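PDB 3DC4: kinesin-like protein Nod from Drosophila melanogaster, which binds microtubules, hydrolyses ATP through the N-terminal motor domain modelled here, and is required for distributive segregation of non-exchange chromosomes in meiosis. Local coordinates for residues S109-M114 against T307-I312; F65-P70 against Q80-P85; R180-T185 against T232-M237; S155-Y160 against T293-A298. All blocks are in the same frame, centred on the assembly; numbering follows the deposited sequence.

Contact 1: S109-M114 against T307-I312. With MG (magnesium ion), chain B; ADP (adenosine-5'-diphosphate), chain C.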
loop_
_atom_site.group_PDB
_atom_site.type_symbol
_atom_site.label_atom_id
_atom_site.label_comp_id
_atom_site.label_asym_id
_atom_site.label_seq_id
_atom_site.Cartn_x
_atom_site.Cartn_y
_atom_site.Cartn_z
ATOM N N SER A 109 4.440 -8.864 -0.772
ATOM C CA SER A 109 5.785 -8.301 -0.613
ATOM C C SER A 109 6.480 -8.135 -1.955
ATOM O O SER A 109 7.157 -7.135 -2.198
ATOM C CB SER A 109 6.619 -9.199 0.299
ATOM O OG SER A 109 6.052 -9.215 1.590
ATOM N N TYR A 110 6.305 -9.125 -2.821
ATOM C CA TYR A 110 6.882 -9.087 -4.157
ATOM C C TYR A 110 6.370 -7.860 -4.917
ATOM O O TYR A 110 7.161 -7.100 -5.478
ATOM C CB TYR A 110 6.501 -10.366 -4.921
ATOM C CG TYR A 110 6.899 -10.359 -6.381
ATOM C CD1 TYR A 110 8.186 -10.722 -6.774
ATOM C CD2 TYR A 110 5.991 -9.975 -7.369
ATOM C CE1 TYR A 110 8.558 -10.712 -8.116
ATOM C CE2 TYR A 110 6.357 -9.952 -8.713
ATOM C CZ TYR A 110 7.641 -10.326 -9.077
ATOM O OH TYR A 110 8.009 -10.318 -10.398
ATOM N N SER A 111 5.053 -7.661 -4.909
ATOM C CA SER A 111 4.418 -6.542 -5.620
ATOM C C SER A 111 4.816 -5.167 -5.088
ATOM O O SER A 111 5.068 -4.241 -5.858
ATOM C CB SER A 111 2.888 -6.679 -5.558
ATOM O OG SER A 111 2.451 -7.838 -6.244
ATOM N N MET A 112 4.877 -5.032 -3.770
ATOM C CA MET A 112 5.203 -3.745 -3.183
ATOM C C MET A 112 6.690 -3.430 -3.204
ATOM O O MET A 112 7.083 -2.276 -3.030
ATOM C CB MET A 112 4.671 -3.681 -1.752
ATOM C CG MET A 112 3.167 -3.936 -1.636
ATOM S SD MET A 112 2.216 -3.050 -2.901
ATOM C CE MET A 112 1.601 -1.657 -1.941
ATOM N N GLY A 113 7.513 -4.454 -3.412
ATOM C CA GLY A 113 8.957 -4.258 -3.462
ATOM C C GLY A 113 9.591 -4.057 -2.100
ATOM O O GLY A 113 10.416 -3.166 -1.914
ATOM N N MET A 114 9.215 -4.909 -1.154
ATOM C CA MET A 114 9.714 -4.842 0.211
ATOM C C MET A 114 11.103 -5.439 0.409
ATOM O O MET A 114 11.735 -5.220 1.441
ATOM C CB MET A 114 8.725 -5.535 1.146
ATOM C CG MET A 114 7.374 -4.850 1.219
ATOM S SD MET A 114 7.503 -3.161 1.855
ATOM C CE MET A 114 8.000 -3.470 3.543
ATOM N N THR A 307 -5.239 3.352 -2.668
ATOM C CA THR A 307 -5.288 2.282 -3.654
ATOM C C THR A 307 -5.029 0.924 -3.005
ATOM O O THR A 307 -4.009 0.714 -2.341
ATOM C CB THR A 307 -4.260 2.507 -4.779
ATOM O OG1 THR A 307 -4.606 3.691 -5.510
ATOM C CG2 THR A 307 -4.248 1.313 -5.738
ATOM N N PHE A 308 -5.981 0.014 -3.197
ATOM C CA PHE A 308 -5.913 -1.345 -2.659
ATOM C C PHE A 308 -5.394 -2.309 -3.703
ATOM O O PHE A 308 -5.780 -2.227 -4.869
ATOM C CB PHE A 308 -7.308 -1.842 -2.266
ATOM C CG PHE A 308 -7.861 -1.221 -1.026
ATOM C CD1 PHE A 308 -7.570 -1.767 0.222
ATOM C CD2 PHE A 308 -8.712 -0.126 -1.104
ATOM C CE1 PHE A 308 -8.133 -1.234 1.377
ATOM C CE2 PHE A 308 -9.282 0.416 0.044
ATOM C CZ PHE A 308 -8.989 -0.142 1.290
ATOM N N LEU A 309 -4.531 -3.226 -3.291
ATOM C CA LEU A 309 -4.028 -4.245 -4.200
ATOM C C LEU A 309 -4.314 -5.575 -3.534
ATOM O O LEU A 309 -3.633 -5.963 -2.575
ATOM C CB LEU A 309 -2.522 -4.112 -4.453
ATOM C CG LEU A 309 -1.917 -5.193 -5.367
ATOM C CD1 LEU A 309 -2.589 -5.162 -6.741
ATOM C CD2 LEU A 309 -0.413 -4.943 -5.531
ATOM N N ALA A 310 -5.352 -6.250 -4.018
ATOM C CA ALA A 310 -5.744 -7.558 -3.495
ATOM C C ALA A 310 -4.930 -8.600 -4.226
ATOM O O ALA A 310 -4.990 -8.693 -5.444
ATOM C CB ALA A 310 -7.226 -7.811 -3.757
ATOM N N CYS A 311 -4.154 -9.369 -3.486
ATOM C CA CYS A 311 -3.356 -10.415 -4.093
ATOM C C CYS A 311 -4.078 -11.715 -3.784
ATOM O O CYS A 311 -4.433 -11.959 -2.631
ATOM C CB CYS A 311 -1.953 -10.432 -3.480
ATOM S SG CYS A 311 -0.947 -8.919 -3.897
ATOM N N ILE A 312 -4.283 -12.542 -4.806
ATOM C CA ILE A 312 -4.999 -13.806 -4.645
ATOM C C ILE A 312 -4.307 -15.004 -5.267
ATOM O O ILE A 312 -3.615 -14.897 -6.278
ATOM C CB ILE A 312 -6.401 -13.727 -5.269
ATOM C CG1 ILE A 312 -6.288 -13.417 -6.767
ATOM C CG2 ILE A 312 -7.225 -12.656 -4.558
ATOM C CD1 ILE A 312 -7.622 -13.380 -7.505
HETATM MG MG MG B . 5.058 -10.756 2.708
HETATM P PB ADP C . 3.423 -12.652 0.331
HETATM O O1B ADP C . 2.055 -12.212 0.000
HETATM O O2B ADP C . 4.292 -11.391 0.663
HETATM O O3B ADP C . 3.277 -13.681 1.652
HETATM P PA ADP C . 5.451 -12.932 -1.514
HETATM O O1A ADP C . 5.282 -11.558 -1.945
HETATM O O2A ADP C . 6.546 -13.045 -0.376
HETATM O O3A ADP C . 4.002 -13.478 -0.949
HETATM O "O5'" ADP C . 5.812 -13.841 -2.780
HETATM C "C5'" ADP C . 6.016 -15.197 -2.361
HETATM C "C4'" ADP C . 6.937 -15.882 -3.375
HETATM O "O4'" ADP C . 6.328 -15.901 -4.691
HETATM C "C3'" ADP C . 8.296 -15.098 -3.515
HETATM O "O3'" ADP C . 9.311 -15.915 -4.083
HETATM C "C2'" ADP C . 7.897 -14.176 -4.740
HETATM O "O2'" ADP C . 9.064 -13.764 -5.468
HETATM C "C1'" ADP C . 7.079 -15.135 -5.646
HETATM N N9 ADP C . 6.151 -14.382 -6.489
HETATM C C8 ADP C . 4.945 -13.849 -6.097
HETATM N N7 ADP C . 4.429 -13.118 -7.060
HETATM C C5 ADP C . 5.168 -13.309 -8.184
HETATM C C6 ADP C . 5.132 -12.806 -9.510
HETATM N N6 ADP C . 4.049 -12.066 -9.947
HETATM N N1 ADP C . 6.159 -13.090 -10.347
HETATM C C2 ADP C . 7.144 -13.916 -9.981
HETATM N N3 ADP C . 7.239 -14.390 -8.744
HETATM C C4 ADP C . 6.322 -14.081 -7.816
HETATM O O HOH W 1 4.349 -12.785 3.681
HETATM O O HOH W 2 6.782 -12.291 1.922
HETATM O O HOH W 3 6.293 -10.168 4.584
HETATM O O HOH W 4 3.101 -9.513 2.938
#
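S111, on helix 108-112, comes nearest to strand 305-312 at C311, their CA atoms 8.8 Å apart. A Schellman motif ends the helix: S109 O receives the amides of both G113 and M114, and G113 has positive phi. Toward the strand, S111 CB rests 3.7 Å from L309 CD2. The same methyl is met by M112 SD at 4.2 Å, as the bent methionine chain and L309 slide past each other. S111 OG, 4.3 Å from C311 SG, is bonded beyond the contact to R29 and to G107 O. The helix start grips the nucleotide. S109 OG binds the magnesium ion at 2.1 Å, while S109 N donates to ADP O2B (2.9 Å) and Y110 N to ADP O1A (2.8 Å). Y110 CG stands anti to the backbone N (chi1 173°), which lays one ring face over the adenine, with ADP C5 3.5 Å above the ring plane. With an alanine here, that face of the adenine would probably lose its cover and the base be freer to shift. These amides and the magnesium-binding serine belong to the P-loop (Walker A) of kinesin-type ATPases; strand 305-312 lies beside strand 96-101 in the sheet.

Contact 2: F65-P70 against Q80-P85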
loop_
_atom_site.group_PDB
_atom_site.type_symbol
_atom_site.label_atom_id
_atom_site.label_comp_id
_atom_site.label_asym_id
_atom_site.label_seq_id
_atom_site.Cartn_x
_atom_site.Cartn_y
_atom_site.Cartn_z
ATOM N N PHE A 65 -13.606 -4.507 -10.335
ATOM C CA PHE A 65 -12.799 -3.499 -9.668
ATOM C C PHE A 65 -12.265 -2.500 -10.682
ATOM O O PHE A 65 -12.828 -2.350 -11.761
ATOM C CB PHE A 65 -11.659 -4.177 -8.933
ATOM C CG PHE A 65 -12.122 -5.227 -7.977
ATOM C CD1 PHE A 65 -12.984 -4.898 -6.941
ATOM C CD2 PHE A 65 -11.733 -6.549 -8.132
ATOM C CE1 PHE A 65 -13.457 -5.870 -6.068
ATOM C CE2 PHE A 65 -12.203 -7.531 -7.261
ATOM C CZ PHE A 65 -13.065 -7.186 -6.230
ATOM N N ASP A 66 -11.185 -1.812 -10.337
ATOM C CA ASP A 66 -10.608 -0.833 -11.249
ATOM C C ASP A 66 -9.513 -1.447 -12.100
ATOM O O ASP A 66 -9.188 -0.932 -13.168
ATOM C CB ASP A 66 -10.029 0.339 -10.472
ATOM C CG ASP A 66 -11.092 1.102 -9.715
ATOM O OD1 ASP A 66 -11.069 1.075 -8.467
ATOM O OD2 ASP A 66 -11.964 1.712 -10.368
ATOM N N HIS A 67 -8.943 -2.545 -11.610
ATOM C CA HIS A 67 -7.864 -3.242 -12.303
ATOM C C HIS A 67 -7.904 -4.718 -11.944
ATOM O O HIS A 67 -8.076 -5.065 -10.783
ATOM C CB HIS A 67 -6.499 -2.691 -11.870
ATOM C CG HIS A 67 -6.304 -1.235 -12.158
ATOM N ND1 HIS A 67 -6.084 -0.753 -13.430
ATOM C CD2 HIS A 67 -6.306 -0.154 -11.341
ATOM C CE1 HIS A 67 -5.958 0.561 -13.386
ATOM N NE2 HIS A 67 -6.088 0.950 -12.130
ATOM N N ALA A 68 -7.761 -5.583 -12.940
ATOM C CA ALA A 68 -7.727 -7.024 -12.699
ATOM C C ALA A 68 -6.513 -7.525 -13.480
ATOM O O ALA A 68 -6.550 -7.626 -14.712
ATOM C CB ALA A 68 -9.013 -7.695 -13.192
ATOM N N PHE A 69 -5.437 -7.824 -12.753
ATOM C CA PHE A 69 -4.179 -8.270 -13.343
ATOM C C PHE A 69 -3.945 -9.775 -13.270
ATOM O O PHE A 69 -3.859 -10.343 -12.180
ATOM C CB PHE A 69 -2.995 -7.582 -12.649
ATOM C CG PHE A 69 -3.065 -6.078 -12.642
ATOM C CD1 PHE A 69 -3.013 -5.356 -13.833
ATOM C CD2 PHE A 69 -3.148 -5.380 -11.438
ATOM C CE1 PHE A 69 -3.039 -3.963 -13.824
ATOM C CE2 PHE A 69 -3.174 -3.982 -11.420
ATOM C CZ PHE A 69 -3.120 -3.274 -12.613
ATOM N N PRO A 70 -3.838 -10.441 -14.432
ATOM C CA PRO A 70 -3.599 -11.889 -14.431
ATOM C C PRO A 70 -2.151 -12.173 -14.030
ATOM O O PRO A 70 -1.320 -11.261 -13.996
ATOM C CB PRO A 70 -3.904 -12.291 -15.873
ATOM C CG PRO A 70 -3.516 -11.074 -16.645
ATOM C CD PRO A 70 -4.084 -9.951 -15.801
ATOM N N GLN A 80 3.120 0.855 -13.671
ATOM C CA GLN A 80 2.712 1.913 -14.581
ATOM C C GLN A 80 1.206 2.165 -14.537
ATOM O O GLN A 80 0.771 3.304 -14.543
ATOM C CB GLN A 80 3.145 1.572 -16.010
ATOM C CG GLN A 80 4.650 1.479 -16.170
ATOM C CD GLN A 80 5.328 2.827 -16.240
ATOM O OE1 GLN A 80 6.432 3.008 -15.722
ATOM N NE2 GLN A 80 4.686 3.776 -16.911
ATOM N N ALA A 81 0.412 1.104 -14.478
ATOM C CA ALA A 81 -1.037 1.254 -14.456
ATOM C C ALA A 81 -1.605 1.689 -13.121
ATOM O O ALA A 81 -2.512 2.513 -13.063
ATOM C CB ALA A 81 -1.707 -0.053 -14.875
ATOM N N LEU A 82 -1.057 1.146 -12.044
ATOM C CA LEU A 82 -1.593 1.416 -10.727
ATOM C C LEU A 82 -0.935 2.467 -9.857
ATOM O O LEU A 82 -1.623 3.190 -9.130
ATOM C CB LEU A 82 -1.637 0.101 -9.954
ATOM C CG LEU A 82 -2.392 0.116 -8.631
ATOM C CD1 LEU A 82 -3.882 0.308 -8.911
ATOM C CD2 LEU A 82 -2.141 -1.189 -7.900
ATOM N N ILE A 83 0.384 2.578 -9.928
ATOM C CA ILE A 83 1.078 3.509 -9.057
ATOM C C ILE A 83 1.638 4.768 -9.697
ATOM O O ILE A 83 1.544 5.845 -9.117
ATOM C CB ILE A 83 2.204 2.760 -8.312
ATOM C CG1 ILE A 83 1.619 1.523 -7.623
ATOM C CG2 ILE A 83 2.866 3.669 -7.288
ATOM C CD1 ILE A 83 0.665 1.826 -6.455
ATOM N N LEU A 84 2.206 4.642 -10.889
ATOM C CA LEU A 84 2.780 5.797 -11.568
ATOM C C LEU A 84 1.875 7.033 -11.508
ATOM O O LEU A 84 2.346 8.134 -11.213
ATOM C CB LEU A 84 3.105 5.455 -13.028
ATOM C CG LEU A 84 3.727 6.609 -13.818
ATOM C CD1 LEU A 84 5.056 7.012 -13.188
ATOM C CD2 LEU A 84 3.923 6.193 -15.268
ATOM N N PRO A 85 0.566 6.871 -11.772
ATOM C CA PRO A 85 -0.345 8.021 -11.725
ATOM C C PRO A 85 -0.317 8.758 -10.384
ATOM O O PRO A 85 -0.534 9.966 -10.328
ATOM C CB PRO A 85 -1.710 7.397 -12.007
ATOM C CG PRO A 85 -1.353 6.271 -12.941
ATOM C CD PRO A 85 -0.142 5.670 -12.245
#
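H67 and F69, on the short strand 67-69, make a partly buried contact, largely through side chains, with A81 and L82 at the end of helix 75-82. Strand, helices 75-82 and 84-92, and the parallel strand 96-101 form a beta-alpha-beta crossover in the central sheet of the kinesin motor domain. Strand 67-69 pairs with strand 23-30, and the nearest CA atoms across the contact, those of H67 and L82, are 8.0 Å apart. L82, with CG anti to its own amide nitrogen (chi1 -170°), extends CD1 to within 3.5 Å of H67 CD2, the leucine methyl meeting the imidazole at a slant. H67 CE1 also lies 4.0 Å from A81 O, and the histidine side chain touches R25 and A27 on strand 23-30. Replacing H67 with alanine removes the imidazole, which would probably leave a gap beside L82 CD1. F69, which also packs on M78, meets the helix with its ring edge: CZ is 4.2 Å from A81 CB, near the ring plane.

Contact 3: R180-T185 against T232-M237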
loop_
_atom_site.group_PDB
_atom_site.type_symbol
_atom_site.label_atom_id
_atom_site.label_comp_id
_atom_site.label_asym_id
_atom_site.label_seq_id
_atom_site.Cartn_x
_atom_site.Cartn_y
_atom_site.Cartn_z
ATOM N N ARG A 180 3.325 7.636 17.058
ATOM C CA ARG A 180 3.562 6.771 15.908
ATOM C C ARG A 180 2.953 7.403 14.660
ATOM O O ARG A 180 3.301 7.043 13.535
ATOM C CB ARG A 180 2.937 5.390 16.134
ATOM C CG ARG A 180 1.425 5.340 15.936
ATOM C CD ARG A 180 0.659 6.039 17.050
ATOM N NE ARG A 180 0.537 5.207 18.243
ATOM C CZ ARG A 180 -0.253 5.490 19.274
ATOM N NH1 ARG A 180 -0.305 4.674 20.319
ATOM N NH2 ARG A 180 -0.995 6.589 19.259
ATOM N N CYS A 181 2.041 8.346 14.875
ATOM C CA CYS A 181 1.359 9.041 13.789
ATOM C C CYS A 181 2.300 9.956 13.016
ATOM O O CYS A 181 2.171 10.115 11.804
ATOM C CB CYS A 181 0.192 9.859 14.354
ATOM S SG CYS A 181 -0.788 10.760 13.124
ATOM N N GLN A 182 3.255 10.554 13.720
ATOM C CA GLN A 182 4.200 11.463 13.086
ATOM C C GLN A 182 5.628 11.260 13.579
ATOM O O GLN A 182 6.549 11.115 12.777
ATOM C CB GLN A 182 3.763 12.912 13.331
ATOM C CG GLN A 182 4.621 13.967 12.643
ATOM C CD GLN A 182 4.670 13.800 11.134
ATOM O OE1 GLN A 182 5.331 12.896 10.619
ATOM N NE2 GLN A 182 3.967 14.671 10.416
ATOM N N ARG A 183 5.811 11.242 14.896
ATOM C CA ARG A 183 7.141 11.067 15.479
ATOM C C ARG A 183 7.765 9.694 15.232
ATOM O O ARG A 183 7.571 8.761 16.014
ATOM C CB ARG A 183 7.107 11.308 16.991
ATOM C CG ARG A 183 8.488 11.230 17.643
ATOM C CD ARG A 183 8.407 11.054 19.152
ATOM N NE ARG A 183 7.893 9.738 19.525
ATOM C CZ ARG A 183 8.511 8.591 19.257
ATOM N NH1 ARG A 183 9.672 8.596 18.613
ATOM N NH2 ARG A 183 7.967 7.437 19.625
ATOM N N CYS A 184 8.515 9.580 14.142
ATOM C CA CYS A 184 9.206 8.346 13.788
ATOM C C CYS A 184 10.290 8.706 12.779
ATOM O O CYS A 184 10.056 9.476 11.852
ATOM C CB CYS A 184 8.238 7.316 13.198
ATOM S SG CYS A 184 7.659 7.689 11.538
ATOM N N THR A 185 11.475 8.145 12.973
ATOM C CA THR A 185 12.622 8.432 12.124
ATOM C C THR A 185 12.455 8.309 10.612
ATOM O O THR A 185 12.030 7.277 10.088
ATOM C CB THR A 185 13.849 7.596 12.576
ATOM O OG1 THR A 185 14.773 7.456 11.493
ATOM C CG2 THR A 185 13.421 6.238 13.066
ATOM N N THR A 232 7.218 24.246 3.078
ATOM C CA THR A 232 5.804 24.440 3.371
ATOM C C THR A 232 4.912 23.231 3.113
ATOM O O THR A 232 3.731 23.254 3.457
ATOM C CB THR A 232 5.240 25.597 2.546
ATOM O OG1 THR A 232 5.125 25.178 1.183
ATOM C CG2 THR A 232 6.168 26.807 2.614
ATOM N N HIS A 233 5.465 22.185 2.509
ATOM C CA HIS A 233 4.683 20.992 2.190
ATOM C C HIS A 233 5.315 19.678 2.615
ATOM O O HIS A 233 6.538 19.540 2.676
ATOM C CB HIS A 233 4.406 20.915 0.683
ATOM C CG HIS A 233 3.286 21.794 0.223
ATOM N ND1 HIS A 233 2.009 21.695 0.729
ATOM C CD2 HIS A 233 3.243 22.761 -0.725
ATOM C CE1 HIS A 233 1.225 22.562 0.111
ATOM N NE2 HIS A 233 1.948 23.220 -0.776
ATOM N N HIS A 234 4.452 18.707 2.887
ATOM C CA HIS A 234 4.862 17.370 3.290
ATOM C C HIS A 234 3.830 16.391 2.748
ATOM O O HIS A 234 2.675 16.378 3.192
ATOM C CB HIS A 234 4.927 17.265 4.816
ATOM C CG HIS A 234 5.270 15.897 5.324
ATOM N ND1 HIS A 234 5.244 15.580 6.664
ATOM C CD2 HIS A 234 5.652 14.769 4.677
ATOM C CE1 HIS A 234 5.594 14.316 6.823
ATOM N NE2 HIS A 234 5.848 13.801 5.634
ATOM N N SER A 235 4.237 15.593 1.769
ATOM C CA SER A 235 3.340 14.605 1.194
ATOM C C SER A 235 3.966 13.243 1.419
ATOM O O SER A 235 5.190 13.106 1.483
ATOM C CB SER A 235 3.110 14.867 -0.298
ATOM O OG SER A 235 4.331 14.998 -1.005
ATOM N N ARG A 236 3.118 12.238 1.558
ATOM C CA ARG A 236 3.594 10.899 1.828
ATOM C C ARG A 236 3.104 9.880 0.824
ATOM O O ARG A 236 1.988 9.980 0.318
ATOM C CB ARG A 236 3.115 10.446 3.213
ATOM C CG ARG A 236 3.343 11.426 4.368
ATOM C CD ARG A 236 2.538 10.976 5.598
ATOM N NE ARG A 236 2.714 11.827 6.776
ATOM C CZ ARG A 236 2.215 13.054 6.902
ATOM N NH1 ARG A 236 2.430 13.744 8.018
ATOM N NH2 ARG A 236 1.504 13.595 5.917
ATOM N N MET A 237 3.957 8.910 0.524
ATOM C CA MET A 237 3.564 7.810 -0.333
ATOM C C MET A 237 3.754 6.611 0.575
ATOM O O MET A 237 4.872 6.145 0.778
ATOM C CB MET A 237 4.443 7.645 -1.577
ATOM C CG MET A 237 4.165 6.304 -2.263
ATOM S SD MET A 237 4.345 6.271 -4.044
ATOM C CE MET A 237 2.905 7.238 -4.590
#
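Q182 reaches out from the loop between strands 164-166 and 187-188 to meet H234 and R236, both near the start of strand 234-241. That strand forms an antiparallel beta-hairpin with strand 220-229 in the central sheet of the motor domain, so the contact brings a surface loop up to the hairpin with side-chain ends alone meeting, the nearest CA atoms being 11.3 Å apart at Q182 and R236. The glutamine chain leaves with CG anti to the backbone N (chi1 -176°) and bends further out, bringing its amide to the edge of the guanidinium, at 24° to that plane. The Q182 and H234 side chains run toward one another, the amide ending at the ring edge with the planes 22° apart. R180 to Q182 are poorly ordered and the amide is probably turned over in the model, so the identity of its two ends should not be leaned on.

What the glutamine meets is a firmer pair. R236, extended from CG to NE, lays its guanidinium over one face of the H234 ring. H227 on the partner strand bonds to H234 NE2, fixing the imidazole, and Q95 bonds to H234 O; R236 packs on A298 and S299 as well. In the guanidinium-imidazole overlap, R236 CZ stands 3.6 Å above the histidine plane, offset toward the rim.

Contact 4: S155-Y160 against T293-A298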
loop_
_atom_site.group_PDB
_atom_site.type_symbol
_atom_site.label_atom_id
_atom_site.label_comp_id
_atom_site.label_asym_id
_atom_site.label_seq_id
_atom_site.Cartn_x
_atom_site.Cartn_y
_atom_site.Cartn_z
ATOM N N SER A 155 10.529 6.156 5.920
ATOM C CA SER A 155 10.293 5.679 7.272
ATOM C C SER A 155 9.851 4.232 7.101
ATOM O O SER A 155 9.315 3.866 6.054
ATOM C CB SER A 155 9.223 6.513 7.997
ATOM O OG SER A 155 7.979 6.548 7.322
ATOM N N PHE A 156 10.126 3.400 8.101
ATOM C CA PHE A 156 9.761 1.983 8.053
ATOM C C PHE A 156 9.136 1.623 9.392
ATOM O O PHE A 156 9.818 1.532 10.415
ATOM C CB PHE A 156 11.005 1.115 7.808
ATOM C CG PHE A 156 10.706 -0.287 7.311
ATOM C CD1 PHE A 156 9.511 -0.929 7.631
ATOM C CD2 PHE A 156 11.649 -0.979 6.551
ATOM C CE1 PHE A 156 9.257 -2.239 7.203
ATOM C CE2 PHE A 156 11.408 -2.288 6.119
ATOM C CZ PHE A 156 10.205 -2.919 6.450
ATOM N N ILE A 157 7.826 1.423 9.375
ATOM C CA ILE A 157 7.085 1.083 10.575
ATOM C C ILE A 157 6.497 -0.318 10.459
ATOM O O ILE A 157 6.049 -0.736 9.386
ATOM C CB ILE A 157 5.942 2.095 10.796
ATOM C CG1 ILE A 157 6.529 3.470 11.116
ATOM C CG2 ILE A 157 5.023 1.628 11.916
ATOM C CD1 ILE A 157 5.515 4.583 11.086
ATOM N N GLU A 158 6.517 -1.041 11.571
ATOM C CA GLU A 158 5.965 -2.386 11.630
ATOM C C GLU A 158 4.879 -2.399 12.698
ATOM O O GLU A 158 5.033 -1.785 13.750
ATOM C CB GLU A 158 7.059 -3.400 11.990
ATOM C CG GLU A 158 6.537 -4.780 12.398
ATOM C CD GLU A 158 7.651 -5.750 12.755
ATOM O OE1 GLU A 158 8.628 -5.329 13.407
ATOM O OE2 GLU A 158 7.542 -6.940 12.397
ATOM N N ILE A 159 3.771 -3.072 12.404
ATOM C CA ILE A 159 2.672 -3.191 13.354
ATOM C C ILE A 159 2.559 -4.666 13.726
ATOM O O ILE A 159 2.075 -5.478 12.937
ATOM C CB ILE A 159 1.333 -2.698 12.748
ATOM C CG1 ILE A 159 1.458 -1.222 12.357
ATOM C CG2 ILE A 159 0.197 -2.887 13.757
ATOM C CD1 ILE A 159 0.188 -0.621 11.776
ATOM N N TYR A 160 3.046 -5.001 14.919
ATOM C CA TYR A 160 3.020 -6.366 15.435
ATOM C C TYR A 160 1.991 -6.435 16.558
ATOM O O TYR A 160 2.129 -5.749 17.570
ATOM C CB TYR A 160 4.402 -6.749 15.978
ATOM C CG TYR A 160 4.521 -8.191 16.422
ATOM C CD1 TYR A 160 4.325 -9.233 15.520
ATOM C CD2 TYR A 160 4.832 -8.516 17.744
ATOM C CE1 TYR A 160 4.434 -10.564 15.918
ATOM C CE2 TYR A 160 4.945 -9.848 18.154
ATOM C CZ TYR A 160 4.743 -10.864 17.234
ATOM O OH TYR A 160 4.851 -12.181 17.621
ATOM N N THR A 293 -5.048 2.461 10.878
ATOM C CA THR A 293 -5.726 3.706 10.543
ATOM C C THR A 293 -5.237 4.878 11.392
ATOM O O THR A 293 -5.464 6.038 11.050
ATOM C CB THR A 293 -7.266 3.561 10.672
ATOM O OG1 THR A 293 -7.598 2.939 11.920
ATOM C CG2 THR A 293 -7.813 2.723 9.523
ATOM N N THR A 294 -4.568 4.572 12.498
ATOM C CA THR A 294 -4.028 5.607 13.365
ATOM C C THR A 294 -2.717 6.105 12.754
ATOM O O THR A 294 -2.512 7.307 12.592
ATOM C CB THR A 294 -3.771 5.058 14.787
ATOM O OG1 THR A 294 -5.023 4.712 15.393
ATOM C CG2 THR A 294 -3.078 6.102 15.653
ATOM N N VAL A 295 -1.840 5.173 12.390
ATOM C CA VAL A 295 -0.562 5.526 11.778
ATOM C C VAL A 295 -0.773 6.252 10.451
ATOM O O VAL A 295 -0.041 7.185 10.122
ATOM C CB VAL A 295 0.295 4.272 11.532
ATOM C CG1 VAL A 295 1.564 4.649 10.771
ATOM C CG2 VAL A 295 0.650 3.625 12.863
ATOM N N LEU A 296 -1.781 5.834 9.692
ATOM C CA LEU A 296 -2.046 6.458 8.402
ATOM C C LEU A 296 -3.101 7.566 8.494
ATOM O O LEU A 296 -3.627 8.009 7.481
ATOM C CB LEU A 296 -2.498 5.389 7.392
ATOM C CG LEU A 296 -1.526 4.225 7.144
ATOM C CD1 LEU A 296 -2.162 3.211 6.210
ATOM C CD2 LEU A 296 -0.218 4.756 6.551
ATOM N N GLN A 297 -3.395 8.024 9.706
ATOM C CA GLN A 297 -4.398 9.066 9.906
ATOM C C GLN A 297 -4.171 10.311 9.058
ATOM O O GLN A 297 -5.110 10.841 8.464
ATOM C CB GLN A 297 -4.447 9.471 11.376
ATOM C CG GLN A 297 -5.642 10.332 11.716
ATOM C CD GLN A 297 -5.657 10.722 13.169
ATOM O OE1 GLN A 297 -5.327 9.915 14.035
ATOM N NE2 GLN A 297 -6.045 11.963 13.450
ATOM N N ALA A 298 -2.927 10.780 9.007
ATOM C CA ALA A 298 -2.592 11.969 8.232
ATOM C C ALA A 298 -2.743 11.730 6.735
ATOM O O ALA A 298 -2.880 12.677 5.966
ATOM C CB ALA A 298 -1.165 12.417 8.546
#
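I157 and V295 meet tip to tip, I157 CD1 lying 4.0 Å from V295 CG1. The apolar part of the contact is completed by I159, whose CD1 approaches V295 CG2 at 4.4 Å. One valine thus serves two isoleucines on the same side of strand 151-160: having CG1 anti to the backbone N (chi1 175°) turns CG1 to I157 and CG2 to I159. The nearest CA atoms, of I157 and V295, are 8.9 Å apart, so only side chains bridge strand and helix 291-295.

The neighbouring polar groups have partners that are not across the contact. On the strand, E158 forms salt bridges to R206 and R207, and S155 OG bonds to H227. On the helix, T293 and T294 hydroxyls bond to Y287 and S290, while Q297 N donates to T294 O at 3.1 Å.

Three buried aliphatic side chains therefore hold the helix end to the central sheet by dispersion and the exclusion of water, with no polar partner to fix direction.

How the contacts relate
All four contacts reach the central mixed sheet of the motor domain. Along the chain contact 2 closes first; contact 1 then opens at the P-loop helix and encloses contact 4, which in turn encloses contact 3. Contacts 1 and 2 have centres 11 Å apart and touch through L82 of contact 2, whose CD1 is 3.3 Å from T307 CG2 of contact 1. Contacts 3 and 4, 10 Å apart, touch at several points, among them C184 SG and I157 CD1 at 3.8 Å. The two pairs also meet, M114 CE against F156 CZ, with the centres of contacts 1 and 4 about 17 Å apart. Sheet and touches together link the nucleotide site to the surface-loop side.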